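Local coordinates for peptidase S15/CocE/NonD (Thaumarchaeota archaeon SCGC AB-539-E09, PDB 4PF1), which is a serine peptidase of the S15 family with an alpha/beta hydrolase fold, an aminopeptidase that probably releases residues from peptide N-termini, at residues Y229-D233 / R441-P445; V436-Q440 / T452-W456. All coordinates share one frame; numbering follows the deposited sequence.

Contact 1 of 2, residues Y229-D233 / R441-P445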
loop_
_atom_site.group_PDB
_atom_site.type_symbol
_atom_site.label_atom_id
_atom_site.label_comp_id
_atom_site.label_asym_id
_atom_site.label_seq_id
_atom_site.Cartn_x
_atom_site.Cartn_y
_atom_site.Cartn_z
ATOM N N TYR A 229 -14.168 11.041 -15.822
ATOM C CA TYR A 229 -12.961 10.398 -15.291
ATOM C C TYR A 229 -12.433 9.356 -16.291
ATOM O O TYR A 229 -11.249 9.378 -16.633
ATOM C CB TYR A 229 -13.246 9.753 -13.916
ATOM C CG TYR A 229 -12.020 9.158 -13.252
ATOM C CD1 TYR A 229 -11.043 9.975 -12.683
ATOM C CD2 TYR A 229 -11.845 7.779 -13.175
ATOM C CE1 TYR A 229 -9.915 9.432 -12.069
ATOM C CE2 TYR A 229 -10.726 7.225 -12.556
ATOM C CZ TYR A 229 -9.764 8.054 -12.001
ATOM O OH TYR A 229 -8.655 7.510 -11.403
ATOM N N ASP A 230 -13.323 8.476 -16.789
ATOM C CA ASP A 230 -12.977 7.450 -17.775
ATOM C C ASP A 230 -12.911 8.081 -19.180
ATOM O O ASP A 230 -13.935 8.516 -19.711
ATOM C CB ASP A 230 -14.000 6.298 -17.720
ATOM C CG ASP A 230 -13.678 5.091 -18.584
ATOM O OD1 ASP A 230 -12.488 4.891 -18.909
ATOM O OD2 ASP A 230 -14.612 4.328 -18.901
ATOM N N THR A 231 -11.701 8.140 -19.770
ATOM C CA THR A 231 -11.472 8.755 -21.091
ATOM C C THR A 231 -12.116 7.937 -22.216
ATOM O O THR A 231 -12.542 8.517 -23.213
ATOM C CB THR A 231 -9.975 8.982 -21.354
ATOM O OG1 THR A 231 -9.284 7.731 -21.320
ATOM C CG2 THR A 231 -9.347 9.960 -20.363
ATOM N N TYR A 232 -12.199 6.597 -22.046
ATOM C CA TYR A 232 -12.840 5.683 -23.003
ATOM C C TYR A 232 -14.253 6.180 -23.323
ATOM O O TYR A 232 -14.597 6.350 -24.492
ATOM C CB TYR A 232 -12.876 4.253 -22.425
ATOM C CG TYR A 232 -13.524 3.225 -23.333
ATOM C CD1 TYR A 232 -14.911 3.099 -23.399
ATOM C CD2 TYR A 232 -12.753 2.344 -24.085
ATOM C CE1 TYR A 232 -15.514 2.148 -24.219
ATOM C CE2 TYR A 232 -13.345 1.375 -24.896
ATOM C CZ TYR A 232 -14.727 1.286 -24.966
ATOM O OH TYR A 232 -15.326 0.344 -25.763
ATOM N N ASP A 233 -15.041 6.464 -22.268
ATOM C CA ASP A 233 -16.399 6.979 -22.358
ATOM C C ASP A 233 -16.438 8.344 -23.053
ATOM O O ASP A 233 -17.237 8.536 -23.973
ATOM C CB ASP A 233 -17.005 7.086 -20.952
ATOM C CG ASP A 233 -18.292 6.320 -20.797
ATOM O OD1 ASP A 233 -19.346 6.845 -21.211
ATOM O OD2 ASP A 233 -18.249 5.194 -20.261
ATOM N N ARG A 441 -10.447 -0.769 -18.082
ATOM C CA ARG A 441 -11.127 0.466 -17.715
ATOM C C ARG A 441 -11.192 0.630 -16.191
ATOM O O ARG A 441 -11.146 -0.374 -15.478
ATOM C CB ARG A 441 -12.513 0.534 -18.361
ATOM C CG ARG A 441 -12.425 1.076 -19.779
ATOM C CD ARG A 441 -13.692 0.855 -20.555
ATOM N NE ARG A 441 -14.706 1.856 -20.239
ATOM C CZ ARG A 441 -16.003 1.689 -20.459
ATOM N NH1 ARG A 441 -16.861 2.654 -20.163
ATOM N NH2 ARG A 441 -16.453 0.554 -20.983
ATOM N N PRO A 442 -11.180 1.885 -15.660
ATOM C CA PRO A 442 -11.230 3.180 -16.376
ATOM C C PRO A 442 -9.892 3.621 -16.986
ATOM O O PRO A 442 -8.836 3.474 -16.362
ATOM C CB PRO A 442 -11.690 4.154 -15.285
ATOM C CG PRO A 442 -11.128 3.574 -14.016
ATOM C CD PRO A 442 -11.224 2.077 -14.194
ATOM N N THR A 443 -9.939 4.172 -18.212
ATOM C CA THR A 443 -8.736 4.708 -18.860
ATOM C C THR A 443 -8.625 6.187 -18.493
ATOM O O THR A 443 -9.607 6.929 -18.599
ATOM C CB THR A 443 -8.733 4.473 -20.380
ATOM O OG1 THR A 443 -9.846 5.144 -20.970
ATOM C CG2 THR A 443 -8.736 2.988 -20.749
ATOM N N ILE A 444 -7.449 6.600 -18.009
ATOM C CA ILE A 444 -7.225 7.980 -17.562
ATOM C C ILE A 444 -6.055 8.621 -18.339
ATOM O O ILE A 444 -5.246 7.889 -18.920
ATOM C CB ILE A 444 -7.006 8.030 -16.015
ATOM C CG1 ILE A 444 -5.773 7.194 -15.576
ATOM C CG2 ILE A 444 -8.285 7.616 -15.265
ATOM C CD1 ILE A 444 -5.346 7.386 -14.118
ATOM N N PRO A 445 -5.938 9.979 -18.374
ATOM C CA PRO A 445 -4.827 10.594 -19.117
ATOM C C PRO A 445 -3.458 10.282 -18.504
ATOM O O PRO A 445 -3.356 9.970 -17.314
ATOM C CB PRO A 445 -5.139 12.095 -19.046
ATOM C CG PRO A 445 -6.572 12.191 -18.643
ATOM C CD PRO A 445 -6.801 11.011 -17.767
#
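Y229 lays one face of its ring over the branch methyl of I444. I444 CG2 stands 3.8 Å from the centroid of the Y229 ring, a CH-pi contact set toward the rim. CG of P442 meets the ring edge at CE2. The Y229 hydroxyl is hydrogen-bonded to E450.

D230 is the N-cap residue of helix 231-238, and its carboxylate serves two partners. D230 OD1 takes the backbone N-H of T443, with N and OD1 2.7 Å apart; the donor comes from the anti side, 29° out of the carboxylate plane. D230 OD2 is gripped by two nitrogens of R441, NE at 2.8 Å and NH1 at 3.1 Å. NE meets the syn lone pair of D230 OD2, and the two flat groups are nearly coplanar.

T231 gives its N-H to T443 O in an almost straight bond (173°). Its OG1 lies 2.7 Å from T443 OG1, a hydroxyl pair in which either may donate. OG1 also bonds to E205.

Y232 covers one face of the R441 guanidinium, with CD1 over its centre and the planes 19° apart. R441 CD also lies over one face of the Y232 ring, a CH-pi contact; the bend at chi3 then turns the guanidinium flat along the ring.

D233 closes the salt-bridge network: D233 OD2 sits 2.9 Å from R441 NH1, while OD1 pairs with R237. R441 therefore ties two acidic residues at the helix start to the loop.

The contact joins the first turn of helix 231-238 to the loop between strand 425-430 and helix 462-465, with R462 of a second subunit packed on R441 and P442.

Contact 2 of 2, residues V436-Q440 / T452-W456; sequences VPYRQ and TWGEW
R439 and T452 meet through an end-on grip on one oxygen. R439 NH1 and NH2 both donate to T452 OG1, at 2.8 Å and 2.9 Å. The hydroxyl oxygen lies near the guanidinium plane. Neither bond is straight, as expected when two N-H groups share one acceptor. T452 turns OG1 between its backbone N and carbonyl carbon (chi1 61°), where the arginine can reach it.

The guanidinium also rests one face on W456. CB of W456 lies 3.4 Å from R439 NE. The R439 chain bends at chi3 (87°), which carries the group past CB to the threonine.

Y438 packs on the same tryptophan. Its edge points at the indole face in an edge-to-face (T-shaped) pair, with the Y438 ring and the six-membered ring of W456 4.8 Å apart between centroids and their planes at 77°. CD2 is the Y438 atom that comes down over the indole. The Y438 hydroxyl lies at the edge of the W453 ring, 3.9 Å from Y438 OH to W453 CE3.

Further out, D459 forms a salt bridge with R439 NE and helps to fix the group. W580 meets W456 edge-to-face. W453 NE1 is hydrogen-bonded to E297, and the W453 side chain lies near, without touching, what is probably the Ser-His-Asp triad. Within 452-456, E455 N bonds to T452 O, so the turn is closed on itself.

Without the guanidinium, as with an alanine here in place of R439, T452 OG1 would probably lose both donors and D459 its cationic mate, and a gap would open beside CB of W456.

The contact thus combines a charged donor with aromatic packing: D459 probably balances the cation, while the threonine supplies a neutral acceptor.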
loop_
_atom_site.group_PDB
_atom_site.type_symbol
_atom_site.label_atom_id
_atom_site.label_comp_id
_atom_site.label_asym_id
_atom_site.label_seq_id
_atom_site.Cartn_x
_atom_site.Cartn_y
_atom_site.Cartn_z
ATOM N N VAL A 436 -12.345 -2.063 -28.678
ATOM C CA VAL A 436 -11.536 -2.801 -27.705
ATOM C C VAL A 436 -10.725 -1.787 -26.854
ATOM O O VAL A 436 -9.988 -0.970 -27.418
ATOM C CB VAL A 436 -10.608 -3.848 -28.398
ATOM C CG1 VAL A 436 -9.857 -4.682 -27.365
ATOM C CG2 VAL A 436 -11.396 -4.752 -29.346
ATOM N N PRO A 437 -10.868 -1.794 -25.508
ATOM C CA PRO A 437 -10.076 -0.857 -24.696
ATOM C C PRO A 437 -8.595 -1.260 -24.685
ATOM O O PRO A 437 -8.285 -2.437 -24.477
ATOM C CB PRO A 437 -10.728 -0.944 -23.319
ATOM C CG PRO A 437 -11.339 -2.298 -23.268
ATOM C CD PRO A 437 -11.707 -2.677 -24.666
ATOM N N TYR A 438 -7.678 -0.293 -24.974
ATOM C CA TYR A 438 -6.227 -0.557 -25.042
ATOM C C TYR A 438 -5.687 -1.004 -23.681
ATOM O O TYR A 438 -4.668 -1.691 -23.613
ATOM C CB TYR A 438 -5.451 0.663 -25.588
ATOM C CG TYR A 438 -5.093 1.739 -24.583
ATOM C CD1 TYR A 438 -6.074 2.560 -24.033
ATOM C CD2 TYR A 438 -3.763 2.037 -24.298
ATOM C CE1 TYR A 438 -5.746 3.587 -23.145
ATOM C CE2 TYR A 438 -3.421 3.076 -23.430
ATOM C CZ TYR A 438 -4.416 3.845 -22.851
ATOM O OH TYR A 438 -4.080 4.871 -21.999
ATOM N N ARG A 439 -6.397 -0.633 -22.611
ATOM C CA ARG A 439 -6.110 -1.023 -21.237
ATOM C C ARG A 439 -7.409 -1.327 -20.546
ATOM O O ARG A 439 -8.472 -0.960 -21.060
ATOM C CB ARG A 439 -5.388 0.099 -20.490
ATOM C CG ARG A 439 -4.016 0.440 -21.007
ATOM C CD ARG A 439 -3.310 1.330 -20.014
ATOM N NE ARG A 439 -2.613 0.542 -18.996
ATOM C CZ ARG A 439 -2.105 1.046 -17.878
ATOM N NH1 ARG A 439 -2.228 2.341 -17.609
ATOM N NH2 ARG A 439 -1.471 0.263 -17.020
ATOM N N GLN A 440 -7.340 -1.933 -19.349
ATOM C CA GLN A 440 -8.525 -2.196 -18.541
ATOM C C GLN A 440 -9.117 -0.867 -18.078
ATOM O O GLN A 440 -8.375 0.084 -17.813
ATOM C CB GLN A 440 -8.192 -3.109 -17.348
ATOM C CG GLN A 440 -7.955 -4.567 -17.768
ATOM C CD GLN A 440 -7.875 -5.530 -16.607
ATOM O OE1 GLN A 440 -8.536 -6.572 -16.597
ATOM N NE2 GLN A 440 -7.020 -5.242 -15.637
ATOM N N THR A 452 -0.723 5.023 -14.709
ATOM C CA THR A 452 0.289 3.972 -14.881
ATOM C C THR A 452 0.632 3.824 -16.386
ATOM O O THR A 452 1.050 2.748 -16.824
ATOM C CB THR A 452 -0.176 2.642 -14.248
ATOM O OG1 THR A 452 -1.374 2.196 -14.895
ATOM C CG2 THR A 452 -0.372 2.742 -12.730
ATOM N N TRP A 453 0.474 4.933 -17.156
ATOM C CA TRP A 453 0.724 5.063 -18.609
ATOM C C TRP A 453 2.134 4.574 -18.998
ATOM O O TRP A 453 2.317 4.018 -20.088
ATOM C CB TRP A 453 0.509 6.539 -19.031
ATOM C CG TRP A 453 1.185 6.997 -20.296
ATOM C CD1 TRP A 453 2.264 7.827 -20.388
ATOM C CD2 TRP A 453 0.704 6.818 -21.638
ATOM N NE1 TRP A 453 2.512 8.141 -21.704
ATOM C CE2 TRP A 453 1.584 7.516 -22.495
ATOM C CE3 TRP A 453 -0.360 6.091 -22.208
ATOM C CZ2 TRP A 453 1.447 7.496 -23.890
ATOM C CZ3 TRP A 453 -0.491 6.070 -23.587
ATOM C CH2 TRP A 453 0.400 6.771 -24.412
ATOM N N GLY A 454 3.096 4.773 -18.096
ATOM C CA GLY A 454 4.480 4.360 -18.292
ATOM C C GLY A 454 4.692 2.861 -18.245
ATOM O O GLY A 454 5.710 2.371 -18.730
ATOM N N GLU A 455 3.723 2.113 -17.675
ATOM C CA GLU A 455 3.815 0.655 -17.532
ATOM C C GLU A 455 2.934 -0.103 -18.543
ATOM O O GLU A 455 3.011 -1.329 -18.603
ATOM C CB GLU A 455 3.401 0.224 -16.099
ATOM C CG GLU A 455 3.925 1.093 -14.964
ATOM C CD GLU A 455 3.454 0.712 -13.568
ATOM O OE1 GLU A 455 4.093 1.158 -12.589
ATOM O OE2 GLU A 455 2.448 -0.026 -13.448
ATOM N N TRP A 456 2.096 0.612 -19.315
ATOM C CA TRP A 456 1.076 0.027 -20.190
ATOM C C TRP A 456 1.599 -0.949 -21.262
ATOM O O TRP A 456 0.905 -1.923 -21.550
ATOM C CB TRP A 456 0.180 1.124 -20.801
ATOM C CG TRP A 456 0.349 1.448 -22.261
ATOM C CD1 TRP A 456 0.938 2.564 -22.780
ATOM C CD2 TRP A 456 -0.311 0.798 -23.358
ATOM N NE1 TRP A 456 0.752 2.608 -24.144
ATOM C CE2 TRP A 456 0.005 1.525 -24.528
ATOM C CE3 TRP A 456 -1.099 -0.362 -23.475
ATOM C CZ2 TRP A 456 -0.421 1.122 -25.799
ATOM C CZ3 TRP A 456 -1.521 -0.759 -24.734
ATOM C CH2 TRP A 456 -1.191 -0.018 -25.877
#

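In the fold
The centres of contact 1 and contact 2 lie about 10 Å apart, on the same side of the chain's centre. Along the chain the order is 229-233, 436-440, 441-445, 452-456, so their segments alternate. Three of the four belong to one loop, between strand 425-430 and helix 462-465. Contact 1 joins this loop, which belongs to the C-terminal non-catalytic region, to helix 231-238 of the S15 peptidase region. Contact 2 folds the loop on itself. They touch directly: Y232 packs on P437, and T443 on Y438. Both also reach a second subunit, so the loop connects the peptidase part, the C-terminal part and the assembly.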